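Long-range contact in GphF Dehydratase 1 (Archangium violaceum, PDB 6MBF), which probably dehydrates, and may also shift the double bond of, the growing polyketide chain in a gephyronic acid synthase module: residues V210-F224 / L246-H260. Residues are numbered along the deposited sequence; the frame is centred on the assembly and turned at random.
Sequences VFALIYAHESHREPF and LRLHPPRSTDHNQTH
V210 lies beside L246 where the last turn of helix 200-214 lies on the end of strand 241-248, the short helix and strand axes 9.6 Å apart and crossing at -41°; farther on, the loop after the helix meets the 249-258 connection, with E218 and H256 CA atoms 5.8 Å apart. The first part is apolar: V210 CG1 touches L248 CD2 at 3.7 Å, and L248 CD1 sits against L213 CB and I214 CG1. I214 CG1 also lies over one face of the H260 imidazole, a CH-pi contact, while H260 and F224 form an offset edge-to-face pair, the edge of H260 toward the F224 face, planes 63° apart. E218 ties the loops together. Its CG stands between backbone N and carbonyl carbon (chi1 53°) with the chain extended beyond, carrying the carboxylate to three nearly straight bonds. E218 OE1 takes H260 NE2 (3.0 Å) and N257 ND2 (3.1 Å) from opposite faces of the carboxylate plane; E218 OE2 accepts N257 N at 2.7 Å and forms a salt bridge with R284. A glutamine here, being neutral, would probably leave R284 without its salt-bridge mate and turn an amide NH2 against one of the three donors. N257 ND2 also reaches S253 O (2.8 Å). A helix wrapped by a curved antiparallel sheet is the hot-dog fold, and this contact lies in the second of the two in a dehydratase; the E218-H260 bond joins the loop after the helix to strand 259-267.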
loop_
_atom_site.group_PDB
_atom_site.type_symbol
_atom_site.label_atom_id
_atom_site.label_comp_id
_atom_site.label_asym_id
_atom_site.label_seq_id
_atom_site.Cartn_x
_atom_site.Cartn_y
_atom_site.Cartn_z
ATOM N N VAL A 210 -6.636 9.297 4.530
ATOM C CA VAL A 210 -8.005 8.818 4.717
ATOM C C VAL A 210 -8.262 8.546 6.191
ATOM O O VAL A 210 -9.319 8.912 6.729
ATOM C CB VAL A 210 -8.282 7.564 3.864
ATOM C CG1 VAL A 210 -9.768 7.174 3.974
ATOM C CG2 VAL A 210 -7.884 7.777 2.419
ATOM N N PHE A 211 -7.295 7.912 6.867
ATOM C CA PHE A 211 -7.421 7.647 8.301
ATOM C C PHE A 211 -7.653 8.933 9.082
ATOM O O PHE A 211 -8.497 8.979 9.989
ATOM C CB PHE A 211 -6.158 6.968 8.835
ATOM C CG PHE A 211 -5.918 5.573 8.316
ATOM C CD1 PHE A 211 -6.904 4.854 7.659
ATOM C CD2 PHE A 211 -4.690 4.970 8.540
ATOM C CE1 PHE A 211 -6.651 3.556 7.221
ATOM C CE2 PHE A 211 -4.433 3.680 8.096
ATOM C CZ PHE A 211 -5.417 2.979 7.439
ATOM N N ALA A 212 -6.888 9.980 8.760
ATOM C CA ALA A 212 -6.993 11.237 9.493
ATOM C C ALA A 212 -8.385 11.841 9.364
ATOM O O ALA A 212 -8.894 12.443 10.313
ATOM C CB ALA A 212 -5.927 12.222 8.999
ATOM N N LEU A 213 -9.025 11.688 8.200
ATOM C CA LEU A 213 -10.394 12.173 8.059
ATOM C C LEU A 213 -11.364 11.332 8.881
ATOM O O LEU A 213 -12.196 11.872 9.623
ATOM C CB LEU A 213 -10.800 12.190 6.586
ATOM C CG LEU A 213 -10.773 13.589 5.982
ATOM C CD1 LEU A 213 -9.335 14.104 5.934
ATOM C CD2 LEU A 213 -11.407 13.579 4.607
ATOM N N ILE A 214 -11.260 10.004 8.775
ATOM C CA ILE A 214 -12.136 9.112 9.530
ATOM C C ILE A 214 -12.045 9.404 11.027
ATOM O O ILE A 214 -13.064 9.580 11.703
ATOM C CB ILE A 214 -11.789 7.642 9.230
ATOM C CG1 ILE A 214 -12.146 7.282 7.781
ATOM C CG2 ILE A 214 -12.485 6.720 10.213
ATOM C CD1 ILE A 214 -11.497 5.995 7.309
ATOM N N TYR A 215 -10.823 9.469 11.563
ATOM C CA TYR A 215 -10.622 9.503 13.010
ATOM C C TYR A 215 -10.951 10.859 13.616
ATOM O O TYR A 215 -10.933 10.995 14.848
ATOM C CB TYR A 215 -9.189 9.081 13.350
ATOM C CG TYR A 215 -8.933 7.617 13.050
ATOM C CD1 TYR A 215 -7.712 7.186 12.541
ATOM C CD2 TYR A 215 -9.923 6.664 13.270
ATOM C CE1 TYR A 215 -7.482 5.836 12.273
ATOM C CE2 TYR A 215 -9.705 5.322 12.997
ATOM C CZ TYR A 215 -8.483 4.918 12.497
ATOM O OH TYR A 215 -8.269 3.590 12.232
ATOM N N ALA A 216 -11.280 11.851 12.789
ATOM C CA ALA A 216 -11.896 13.061 13.312
ATOM C C ALA A 216 -13.266 12.778 13.914
ATOM O O ALA A 216 -13.722 13.538 14.774
ATOM C CB ALA A 216 -12.016 14.116 12.212
ATOM N N HIS A 217 -13.916 11.683 13.508
ATOM C CA HIS A 217 -15.294 11.402 13.884
ATOM C C HIS A 217 -15.496 10.117 14.672
ATOM O O HIS A 217 -16.580 9.940 15.242
ATOM C CB HIS A 217 -16.183 11.334 12.633
ATOM C CG HIS A 217 -16.025 12.508 11.722
ATOM N ND1 HIS A 217 -16.598 13.734 11.980
ATOM C CD2 HIS A 217 -15.349 12.645 10.557
ATOM C CE1 HIS A 217 -16.287 14.575 11.010
ATOM N NE2 HIS A 217 -15.527 13.941 10.135
ATOM N N GLU A 218 -14.521 9.211 14.705
ATOM C CA GLU A 218 -14.684 7.972 15.448
ATOM C C GLU A 218 -13.323 7.480 15.925
ATOM O O GLU A 218 -12.272 7.989 15.522
ATOM C CB GLU A 218 -15.417 6.908 14.610
ATOM C CG GLU A 218 -14.827 6.630 13.233
ATOM C CD GLU A 218 -15.702 5.695 12.414
ATOM O OE1 GLU A 218 -16.183 6.104 11.338
ATOM O OE2 GLU A 218 -15.925 4.547 12.854
ATOM N N SER A 219 -13.358 6.476 16.799
ATOM C CA SER A 219 -12.176 6.072 17.550
ATOM C C SER A 219 -11.150 5.371 16.666
ATOM O O SER A 219 -11.491 4.635 15.738
ATOM C CB SER A 219 -12.576 5.144 18.702
ATOM O OG SER A 219 -11.441 4.552 19.320
ATOM N N HIS A 220 -9.875 5.575 16.992
ATOM C CA HIS A 220 -8.801 4.839 16.345
ATOM C C HIS A 220 -8.486 3.518 17.044
ATOM O O HIS A 220 -7.573 2.806 16.610
ATOM C CB HIS A 220 -7.539 5.710 16.252
ATOM C CG HIS A 220 -6.879 5.964 17.569
ATOM N ND1 HIS A 220 -7.534 6.552 18.629
ATOM C CD2 HIS A 220 -5.618 5.712 17.998
ATOM C CE1 HIS A 220 -6.707 6.650 19.654
ATOM N NE2 HIS A 220 -5.537 6.150 19.297
ATOM N N ARG A 221 -9.219 3.159 18.101
ATOM C CA ARG A 221 -9.141 1.795 18.606
ATOM C C ARG A 221 -9.836 0.847 17.628
ATOM O O ARG A 221 -10.797 1.222 16.953
ATOM C CB ARG A 221 -9.776 1.686 19.997
ATOM C CG ARG A 221 -9.409 0.395 20.726
ATOM C CD ARG A 221 -10.057 0.267 22.104
ATOM N NE ARG A 221 -11.394 -0.323 22.047
ATOM C CZ ARG A 221 -11.644 -1.598 21.753
ATOM N NH1 ARG A 221 -10.651 -2.432 21.471
ATOM N NH2 ARG A 221 -12.891 -2.040 21.729
ATOM N N GLU A 222 -9.339 -0.399 17.556
ATOM C CA GLU A 222 -9.742 -1.351 16.519
ATOM C C GLU A 222 -9.574 -0.677 15.160
ATOM O O GLU A 222 -10.566 -0.450 14.449
ATOM C CB GLU A 222 -11.189 -1.817 16.699
ATOM C CG GLU A 222 -11.584 -2.168 18.119
ATOM C CD GLU A 222 -13.084 -2.061 18.329
ATOM O OE1 GLU A 222 -13.536 -1.099 18.994
ATOM O OE2 GLU A 222 -13.814 -2.927 17.804
ATOM N N PRO A 223 -8.343 -0.358 14.767
ATOM C CA PRO A 223 -8.142 0.597 13.671
ATOM C C PRO A 223 -8.480 0.007 12.313
ATOM O O PRO A 223 -8.416 -1.206 12.095
ATOM C CB PRO A 223 -6.651 0.926 13.772
ATOM C CG PRO A 223 -6.052 -0.329 14.316
ATOM C CD PRO A 223 -7.062 -0.858 15.300
ATOM N N PHE A 224 -8.837 0.898 11.390
ATOM C CA PHE A 224 -9.157 0.483 10.032
ATOM C C PHE A 224 -7.920 -0.048 9.319
ATOM O O PHE A 224 -6.824 0.509 9.437
ATOM C CB PHE A 224 -9.754 1.651 9.250
ATOM C CG PHE A 224 -11.126 2.044 9.721
ATOM C CD1 PHE A 224 -12.253 1.372 9.256
ATOM C CD2 PHE A 224 -11.289 3.058 10.649
ATOM C CE1 PHE A 224 -13.520 1.720 9.707
ATOM C CE2 PHE A 224 -12.555 3.407 11.102
ATOM C CZ PHE A 224 -13.664 2.742 10.633
ATOM N N LEU A 246 -8.409 12.816 -1.982
ATOM C CA LEU A 246 -9.125 11.624 -1.547
ATOM C C LEU A 246 -10.597 11.954 -1.349
ATOM O O LEU A 246 -10.955 13.088 -1.018
ATOM C CB LEU A 246 -8.538 11.043 -0.247
ATOM C CG LEU A 246 -8.787 11.827 1.047
ATOM C CD1 LEU A 246 -10.096 11.407 1.734
ATOM C CD2 LEU A 246 -7.652 11.625 1.999
ATOM N N ARG A 247 -11.448 10.952 -1.560
ATOM C CA ARG A 247 -12.882 11.101 -1.326
ATOM C C ARG A 247 -13.405 9.860 -0.614
ATOM O O ARG A 247 -13.344 8.751 -1.153
ATOM C CB ARG A 247 -13.651 11.339 -2.635
ATOM C CG ARG A 247 -15.175 11.392 -2.433
ATOM C CD ARG A 247 -15.949 11.666 -3.738
ATOM N NE ARG A 247 -15.623 12.964 -4.325
ATOM C CZ ARG A 247 -15.147 13.150 -5.556
ATOM N NH1 ARG A 247 -14.928 12.114 -6.362
ATOM N NH2 ARG A 247 -14.891 14.380 -5.987
ATOM N N LEU A 248 -13.924 10.049 0.593
ATOM C CA LEU A 248 -14.574 8.971 1.318
ATOM C C LEU A 248 -15.999 8.791 0.814
ATOM O O LEU A 248 -16.716 9.767 0.574
ATOM C CB LEU A 248 -14.572 9.276 2.817
ATOM C CG LEU A 248 -13.318 8.819 3.567
ATOM C CD1 LEU A 248 -13.122 9.638 4.834
ATOM C CD2 LEU A 248 -13.415 7.329 3.903
ATOM N N HIS A 249 -16.404 7.537 0.641
ATOM C CA HIS A 249 -17.778 7.230 0.299
ATOM C C HIS A 249 -18.678 7.525 1.499
ATOM O O HIS A 249 -18.206 7.585 2.635
ATOM C CB HIS A 249 -17.902 5.765 -0.124
ATOM C CG HIS A 249 -17.241 5.453 -1.428
ATOM N ND1 HIS A 249 -17.541 4.326 -2.162
ATOM C CD2 HIS A 249 -16.300 6.124 -2.136
ATOM C CE1 HIS A 249 -16.811 4.310 -3.262
ATOM N NE2 HIS A 249 -16.049 5.390 -3.274
ATOM N N PRO A 250 -19.976 7.723 1.273
ATOM C CA PRO A 250 -20.888 7.986 2.392
ATOM C C PRO A 250 -20.873 6.838 3.385
ATOM O O PRO A 250 -21.046 5.671 3.002
ATOM C CB PRO A 250 -22.263 8.129 1.714
ATOM C CG PRO A 250 -22.093 7.612 0.331
ATOM C CD PRO A 250 -20.655 7.822 -0.029
ATOM N N PRO A 251 -20.641 7.126 4.659
ATOM C CA PRO A 251 -20.595 6.064 5.667
ATOM C C PRO A 251 -21.997 5.613 6.049
ATOM O O PRO A 251 -22.982 6.328 5.870
ATOM C CB PRO A 251 -19.890 6.724 6.859
ATOM C CG PRO A 251 -19.608 8.147 6.451
ATOM C CD PRO A 251 -20.442 8.454 5.253
ATOM N N ARG A 252 -22.073 4.399 6.587
ATOM C CA ARG A 252 -23.376 3.892 6.993
ATOM C C ARG A 252 -23.834 4.510 8.308
ATOM O O ARG A 252 -25.041 4.616 8.547
ATOM C CB ARG A 252 -23.346 2.361 7.081
ATOM C CG ARG A 252 -22.306 1.786 8.032
ATOM C CD ARG A 252 -22.863 1.579 9.443
ATOM N NE ARG A 252 -21.836 1.170 10.400
ATOM C CZ ARG A 252 -21.604 -0.091 10.759
ATOM N NH1 ARG A 252 -22.328 -1.074 10.243
ATOM N NH2 ARG A 252 -20.650 -0.368 11.638
ATOM N N SER A 253 -22.898 4.941 9.155
ATOM C CA SER A 253 -23.213 5.499 10.464
ATOM C C SER A 253 -22.464 6.807 10.666
ATOM O O SER A 253 -21.316 6.949 10.227
ATOM C CB SER A 253 -22.856 4.514 11.586
ATOM O OG SER A 253 -23.075 5.088 12.865
ATOM N N THR A 254 -23.130 7.771 11.307
ATOM C CA THR A 254 -22.469 8.992 11.756
ATOM C C THR A 254 -21.809 8.823 13.113
ATOM O O THR A 254 -21.145 9.750 13.588
ATOM C CB THR A 254 -23.466 10.157 11.836
ATOM O OG1 THR A 254 -24.495 9.835 12.785
ATOM C CG2 THR A 254 -24.089 10.431 10.483
ATOM N N ASP A 255 -21.988 7.670 13.754
ATOM C CA ASP A 255 -21.395 7.396 15.055
ATOM C C ASP A 255 -20.116 6.580 14.918
ATOM O O ASP A 255 -19.027 7.063 15.241
ATOM C CB ASP A 255 -22.420 6.674 15.949
ATOM C CG ASP A 255 -21.809 6.148 17.244
ATOM O OD1 ASP A 255 -22.244 5.075 17.710
ATOM O OD2 ASP A 255 -20.888 6.790 17.791
ATOM N N HIS A 256 -20.222 5.365 14.390
ATOM C CA HIS A 256 -19.116 4.421 14.441
ATOM C C HIS A 256 -19.325 3.418 13.321
ATOM O O HIS A 256 -20.426 2.881 13.178
ATOM C CB HIS A 256 -19.072 3.733 15.814
ATOM C CG HIS A 256 -17.953 2.758 15.977
ATOM N ND1 HIS A 256 -16.752 3.099 16.566
ATOM C CD2 HIS A 256 -17.855 1.448 15.650
ATOM C CE1 HIS A 256 -15.962 2.040 16.589
ATOM N NE2 HIS A 256 -16.607 1.026 16.039
ATOM N N ASN A 257 -18.292 3.190 12.515
ATOM C CA ASN A 257 -18.410 2.324 11.353
ATOM C C ASN A 257 -17.419 1.170 11.431
ATOM O O ASN A 257 -16.302 1.317 11.936
ATOM C CB ASN A 257 -18.174 3.109 10.057
ATOM C CG ASN A 257 -19.240 4.148 9.810
ATOM O OD1 ASN A 257 -20.317 3.838 9.295
ATOM N ND2 ASN A 257 -18.956 5.388 10.187
ATOM N N GLN A 258 -17.835 0.013 10.917
ATOM C CA GLN A 258 -16.907 -1.100 10.762
ATOM C C GLN A 258 -16.122 -1.013 9.463
ATOM O O GLN A 258 -15.033 -1.593 9.377
ATOM C CB GLN A 258 -17.645 -2.439 10.809
ATOM C CG GLN A 258 -18.189 -2.792 12.182
ATOM C CD GLN A 258 -17.114 -2.787 13.254
ATOM O OE1 GLN A 258 -16.070 -3.428 13.112
ATOM N NE2 GLN A 258 -17.363 -2.053 14.333
ATOM N N THR A 259 -16.648 -0.314 8.457
ATOM C CA THR A 259 -15.995 -0.228 7.159
ATOM C C THR A 259 -16.090 1.185 6.605
ATOM O O THR A 259 -16.998 1.955 6.943
ATOM C CB THR A 259 -16.600 -1.195 6.129
ATOM O OG1 THR A 259 -17.986 -0.884 5.943
ATOM C CG2 THR A 259 -16.458 -2.641 6.583
ATOM N N HIS A 260 -15.126 1.512 5.744
ATOM C CA HIS A 260 -15.153 2.709 4.917
ATOM C C HIS A 260 -14.623 2.344 3.540
ATOM O O HIS A 260 -13.933 1.332 3.367
ATOM C CB HIS A 260 -14.307 3.850 5.492
ATOM C CG HIS A 260 -14.966 4.592 6.607
ATOM N ND1 HIS A 260 -15.928 5.551 6.390
ATOM C CD2 HIS A 260 -14.783 4.535 7.948
ATOM C CE1 HIS A 260 -16.321 6.048 7.549
ATOM N NE2 HIS A 260 -15.642 5.447 8.511
HETATM O O HOH W 1 -17.746 7.830 17.384
HETATM O O HOH W 2 -19.206 10.448 15.444
HETATM O O HOH W 3 -15.857 5.659 17.866
HETATM O O HOH W 4 -15.592 -1.938 16.282
#